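Long-range contacts in ATP-dependent DNA helicase (Mycobacterium smegmatis, PDB 5V9X), which probably couples ATP hydrolysis to 3'-to-5' movement along single-stranded DNA, unwinding RNA:DNA hybrids as a member of the Lhr family of bacterial helicases: residues A[778-783]-A[825-830]; A[64-69]-A[227-232]. All coordinates share one frame; numbering follows the deposited sequence.

How the contacts relate
Contact 1 joins two helices far along the chain, 774-786 and 822-835, within the DEAD/H-associated region, whereas contact 2 lies in the first RecA-like sheet, where strand 64-68 meets the loop leading from strand 221-226 to helix 232-240. The two share no element: their centres are 30 Å apart and their nearest atoms about 16 Å. All touching residues of contact 1 are buried, yet it mixes one arginine-glutamate salt bridge with packing of alanine, cysteine and phenylalanine. Contact 2 is half buried and joined through aliphatic side chains, with a backbone CA-H...O contact at the end near the bound nucleotide analogue.

Contact 1 (A[778-783]-A[825-830]); sequences SRFREC and LEAVRE
Arg779 and Glu830 reach for each other across two helices whose segment axes pass 8.7 Å apart at 123°, between perpendicular and antiparallel. Their side chains meet nearly at a right angle. Glu830 is fully extended, CG anti to the backbone N (chi1 179°), a length that suits it to span the gap, while the Arg779 chain bends at chi2 and presents the guanidinium edge. NH1 of Arg779 lies 2.8 Å from OE2 of Glu830, a salt bridge whose hydrogen bond is weak because it is bent, and the two planes are turned 59° apart. The other oxygen, OE1 of Glu830, lies 3.6 Å from SG of Cys783, which also touches CG of Glu826. Where the backbones come nearest, the small Ala827 lets the helices approach: its CB sits 3.9 Å from CA of Phe780, at the edge of the phenyl ring, which itself packs on Ile823 and Val824 of the same partner helix. Glu830 OE1 also pairs with Lys200; Glu782 bridges to Arg781 and Arg552, with a long, purely electrostatic pairing to Arg779. Buried charges are thus shared among several partners, which probably offsets the cost of burying them and ties this helix pair to other parts of the protein.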
loop_
_atom_site.group_PDB
_atom_site.type_symbol
_atom_site.label_atom_id
_atom_site.label_comp_id
_atom_site.label_asym_id
_atom_site.label_seq_id
_atom_site.Cartn_x
_atom_site.Cartn_y
_atom_site.Cartn_z
ATOM N N SER A 778 0.476 17.802 8.605
ATOM C CA SER A 778 -0.371 16.613 8.558
ATOM C C SER A 778 0.313 15.425 9.220
ATOM O O SER A 778 -0.295 14.720 10.034
ATOM C CB SER A 778 -0.737 16.284 7.111
ATOM O OG SER A 778 -1.573 17.282 6.553
ATOM N N ARG A 779 1.581 15.183 8.882
ATOM C CA ARG A 779 2.273 14.027 9.433
ATOM C C ARG A 779 2.618 14.207 10.906
ATOM O O ARG A 779 2.813 13.209 11.606
ATOM C CB ARG A 779 3.529 13.729 8.612
ATOM C CG ARG A 779 3.238 13.403 7.149
ATOM C CD ARG A 779 2.265 12.237 7.016
ATOM N NE ARG A 779 1.798 12.053 5.644
ATOM C CZ ARG A 779 2.265 11.131 4.808
ATOM N NH1 ARG A 779 3.218 10.296 5.203
ATOM N NH2 ARG A 779 1.777 11.038 3.577
ATOM N N PHE A 780 2.687 15.448 11.397
ATOM C CA PHE A 780 2.808 15.647 12.839
ATOM C C PHE A 780 1.516 15.265 13.551
ATOM O O PHE A 780 1.549 14.732 14.665
ATOM C CB PHE A 780 3.181 17.097 13.151
ATOM C CG PHE A 780 3.326 17.384 14.623
ATOM C CD1 PHE A 780 4.551 17.241 15.253
ATOM C CD2 PHE A 780 2.237 17.802 15.377
ATOM C CE1 PHE A 780 4.690 17.508 16.606
ATOM C CE2 PHE A 780 2.367 18.065 16.731
ATOM C CZ PHE A 780 3.595 17.919 17.346
ATOM N N ARG A 781 0.368 15.541 12.927
ATOM C CA ARG A 781 -0.910 15.154 13.516
ATOM C C ARG A 781 -1.059 13.638 13.554
ATOM O O ARG A 781 -1.391 13.062 14.598
ATOM C CB ARG A 781 -2.064 15.785 12.736
ATOM C CG ARG A 781 -3.427 15.229 13.115
ATOM C CD ARG A 781 -4.517 15.707 12.174
ATOM N NE ARG A 781 -4.220 15.409 10.774
ATOM C CZ ARG A 781 -4.370 14.212 10.214
ATOM N NH1 ARG A 781 -4.804 13.187 10.934
ATOM N NH2 ARG A 781 -4.079 14.039 8.931
ATOM N N GLU A 782 -0.824 12.974 12.417
ATOM C CA GLU A 782 -0.936 11.519 12.371
ATOM C C GLU A 782 0.039 10.859 13.342
ATOM O O GLU A 782 -0.287 9.841 13.964
ATOM C CB GLU A 782 -0.699 11.016 10.945
ATOM C CG GLU A 782 -1.692 11.532 9.907
ATOM C CD GLU A 782 -1.335 11.104 8.491
ATOM O OE1 GLU A 782 -0.291 10.438 8.315
ATOM O OE2 GLU A 782 -2.093 11.435 7.553
ATOM N N CYS A 783 1.239 11.428 13.488
ATOM C CA CYS A 783 2.213 10.869 14.421
ATOM C C CYS A 783 1.767 11.059 15.866
ATOM O O CYS A 783 1.828 10.123 16.673
ATOM C CB CYS A 783 3.587 11.501 14.196
ATOM S SG CYS A 783 4.500 10.833 12.784
ATOM N N LEU A 825 10.642 15.043 15.913
ATOM C CA LEU A 825 11.699 14.247 15.294
ATOM C C LEU A 825 11.119 13.209 14.342
ATOM O O LEU A 825 11.605 13.039 13.217
ATOM C CB LEU A 825 12.544 13.566 16.371
ATOM C CG LEU A 825 13.299 14.434 17.377
ATOM C CD1 LEU A 825 14.009 13.557 18.398
ATOM C CD2 LEU A 825 14.292 15.344 16.673
ATOM N N GLU A 826 10.070 12.505 14.776
ATOM C CA GLU A 826 9.513 11.433 13.958
ATOM C C GLU A 826 8.755 11.983 12.756
ATOM O O GLU A 826 8.815 11.406 11.664
ATOM C CB GLU A 826 8.610 10.538 14.807
ATOM C CG GLU A 826 7.887 9.454 14.024
ATOM C CD GLU A 826 8.826 8.589 13.195
ATOM O OE1 GLU A 826 9.990 8.387 13.603
ATOM O OE2 GLU A 826 8.393 8.104 12.127
ATOM N N ALA A 827 8.038 13.094 12.935
ATOM C CA ALA A 827 7.365 13.727 11.805
ATOM C C ALA A 827 8.369 14.133 10.731
ATOM O O ALA A 827 8.148 13.897 9.538
ATOM C CB ALA A 827 6.561 14.937 12.282
ATOM N N VAL A 828 9.486 14.740 11.142
ATOM C CA VAL A 828 10.541 15.074 10.191
ATOM C C VAL A 828 11.154 13.805 9.609
ATOM O O VAL A 828 11.511 13.756 8.425
ATOM C CB VAL A 828 11.606 15.964 10.860
ATOM C CG1 VAL A 828 12.694 16.324 9.872
ATOM C CG2 VAL A 828 10.978 17.230 11.410
ATOM N N ARG A 829 11.279 12.759 10.429
ATOM C CA ARG A 829 11.838 11.500 9.949
ATOM C C ARG A 829 10.961 10.887 8.862
ATOM O O ARG A 829 11.471 10.406 7.842
ATOM C CB ARG A 829 12.010 10.535 11.127
ATOM C CG ARG A 829 13.073 9.460 10.953
ATOM C CD ARG A 829 12.569 8.289 10.131
ATOM N NE ARG A 829 11.241 7.846 10.542
ATOM C CZ ARG A 829 10.459 7.067 9.802
ATOM N NH1 ARG A 829 10.875 6.650 8.613
ATOM N NH2 ARG A 829 9.261 6.708 10.244
ATOM N N GLU A 830 9.639 10.901 9.053
ATOM C CA GLU A 830 8.752 10.300 8.060
ATOM C C GLU A 830 8.742 11.101 6.764
ATOM O O GLU A 830 8.801 10.521 5.673
ATOM C CB GLU A 830 7.332 10.175 8.615
ATOM C CG GLU A 830 6.354 9.576 7.608
ATOM C CD GLU A 830 4.944 9.426 8.146
ATOM O OE1 GLU A 830 4.675 9.892 9.272
ATOM O OE2 GLU A 830 4.101 8.837 7.436
#

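Contact 2 (A[64-69]-A[227-232])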
loop_
_atom_site.group_PDB
_atom_site.type_symbol
_atom_site.label_atom_id
_atom_site.label_comp_id
_atom_site.label_asym_id
_atom_site.label_seq_id
_atom_site.Cartn_x
_atom_site.Cartn_y
_atom_site.Cartn_z
ATOM N N ASN A 64 13.161 -20.172 9.858
ATOM C CA ASN A 64 12.308 -19.122 9.319
ATOM C C ASN A 64 12.459 -19.107 7.805
ATOM O O ASN A 64 13.577 -19.168 7.285
ATOM C CB ASN A 64 12.687 -17.761 9.910
ATOM C CG ASN A 64 12.308 -17.626 11.378
ATOM O OD1 ASN A 64 11.893 -18.591 12.022
ATOM N ND2 ASN A 64 12.457 -16.420 11.914
ATOM N N THR A 65 11.336 -19.047 7.094
ATOM C CA THR A 65 11.338 -19.221 5.648
ATOM C C THR A 65 10.525 -18.126 4.976
ATOM O O THR A 65 9.395 -17.845 5.387
ATOM C CB THR A 65 10.779 -20.595 5.267
ATOM O OG1 THR A 65 11.484 -21.614 5.989
ATOM C CG2 THR A 65 10.930 -20.838 3.771
ATOM N N LEU A 66 11.099 -17.515 3.943
ATOM C CA LEU A 66 10.389 -16.588 3.071
ATOM C C LEU A 66 10.225 -17.247 1.708
ATOM O O LEU A 66 11.219 -17.572 1.047
ATOM C CB LEU A 66 11.137 -15.261 2.940
ATOM C CG LEU A 66 10.593 -14.284 1.890
ATOM C CD1 LEU A 66 9.237 -13.724 2.303
ATOM C CD2 LEU A 66 11.586 -13.161 1.623
ATOM N N VAL A 67 8.978 -17.445 1.294
ATOM C CA VAL A 67 8.662 -18.104 0.033
ATOM C C VAL A 67 8.331 -17.034 -0.998
ATOM O O VAL A 67 7.414 -16.229 -0.802
ATOM C CB VAL A 67 7.503 -19.100 0.198
ATOM C CG1 VAL A 67 7.285 -19.881 -1.087
ATOM C CG2 VAL A 67 7.781 -20.041 1.366
ATOM N N ILE A 68 9.082 -17.022 -2.095
ATOM C CA ILE A 68 8.924 -16.040 -3.163
ATOM C C ILE A 68 8.597 -16.821 -4.427
ATOM O O ILE A 68 9.479 -17.450 -5.028
ATOM C CB ILE A 68 10.176 -15.179 -3.346
ATOM C CG1 ILE A 68 10.574 -14.530 -2.018
ATOM C CG2 ILE A 68 9.945 -14.122 -4.415
ATOM C CD1 ILE A 68 11.928 -13.860 -2.056
ATOM N N ALA A 69 7.335 -16.785 -4.841
ATOM C CA ALA A 69 6.876 -17.535 -6.001
ATOM C C ALA A 69 5.636 -16.849 -6.551
ATOM O O ALA A 69 4.930 -16.157 -5.809
ATOM C CB ALA A 69 6.575 -18.996 -5.634
ATOM N N ALA A 227 4.381 -13.010 -3.861
ATOM C CA ALA A 227 4.798 -13.117 -5.251
ATOM C C ALA A 227 5.626 -11.927 -5.713
ATOM O O ALA A 227 6.176 -11.965 -6.819
ATOM C CB ALA A 227 3.571 -13.261 -6.155
ATOM N N THR A 228 5.725 -10.874 -4.898
ATOM C CA THR A 228 6.357 -9.611 -5.285
ATOM C C THR A 228 7.303 -9.182 -4.164
ATOM O O THR A 228 6.942 -8.375 -3.303
ATOM C CB THR A 228 5.295 -8.549 -5.577
ATOM O OG1 THR A 228 4.395 -8.457 -4.466
ATOM C CG2 THR A 228 4.505 -8.918 -6.825
ATOM N N VAL A 229 8.519 -9.720 -4.184
ATOM C CA VAL A 229 9.515 -9.467 -3.148
ATOM C C VAL A 229 10.741 -8.848 -3.798
ATOM O O VAL A 229 11.371 -9.467 -4.664
ATOM C CB VAL A 229 9.898 -10.749 -2.392
ATOM C CG1 VAL A 229 10.948 -10.440 -1.335
ATOM C CG2 VAL A 229 8.675 -11.382 -1.762
ATOM N N ARG A 230 11.087 -7.639 -3.369
ATOM C CA ARG A 230 12.302 -6.968 -3.812
ATOM C C ARG A 230 12.658 -5.845 -2.845
ATOM O O ARG A 230 11.868 -4.909 -2.661
ATOM C CB ARG A 230 12.137 -6.424 -5.231
ATOM C CG ARG A 230 13.205 -5.424 -5.629
ATOM C CD ARG A 230 13.144 -5.107 -7.109
ATOM N NE ARG A 230 13.883 -3.890 -7.432
ATOM C CZ ARG A 230 14.263 -3.552 -8.660
ATOM N NH1 ARG A 230 13.984 -4.344 -9.686
ATOM N NH2 ARG A 230 14.931 -2.424 -8.861
ATOM N N PRO A 231 13.829 -5.903 -2.193
ATOM C CA PRO A 231 14.813 -6.983 -2.319
ATOM C C PRO A 231 14.487 -8.165 -1.411
ATOM O O PRO A 231 13.905 -7.963 -0.345
ATOM C CB PRO A 231 16.131 -6.316 -1.894
ATOM C CG PRO A 231 15.760 -4.913 -1.408
ATOM C CD PRO A 231 14.277 -4.879 -1.240
ATOM N N PRO A 232 14.848 -9.380 -1.835
ATOM C CA PRO A 232 14.589 -10.549 -0.978
ATOM C C PRO A 232 15.237 -10.451 0.391
ATOM O O PRO A 232 14.604 -10.796 1.397
ATOM C CB PRO A 232 15.164 -11.712 -1.798
ATOM C CG PRO A 232 15.100 -11.239 -3.212
ATOM C CD PRO A 232 15.371 -9.764 -3.157
#
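Ile68 crosses Val229 at about a right angle, side chain against side chain. CB of Ile68 bears two branches, and both reach Val229. In the shorter, CG2 of Ile68 rests 3.9 Å from CB of Val229. The longer begins with CG1 of Ile68, placed beside the backbone N (chi1 -54°) and 3.7 Å from CG2 of Val229. It then runs extended to CD1 of Ile68, which touches CG1 of Val229 at 3.6 Å and CB of Pro232 at 3.9 Å, so the tip meets both valine and proline. Branched isoleucine and valine suit such a place, since each offers methyls on more than one side. Nearer the start of the strand, CD2 of Leu66 meets CG1 of Val229 at 4.1 Å and the carbonyl O of Pro232. At the other end side-chain packing gives way to backbone: CA of Ala227 makes a CA-H...O contact with O of Ala69. That oxygen also accepts a hydrogen bond from Lys75, and Ala69 and Lys75 fit the pattern of a P-loop (Walker A); the small side chain of Ala227 comes within about 4 Å of the nearest atom of the bound ATP analogue. Strand 64-68 lies between strands 221-226 and 245-248 of the parallel sheet; helix 50-60 packs on Val67, while Val235 of helix 232-240 touches both Leu66 and Val229, and Ile247 of strand 245-248 touches both Ile68 and Pro232.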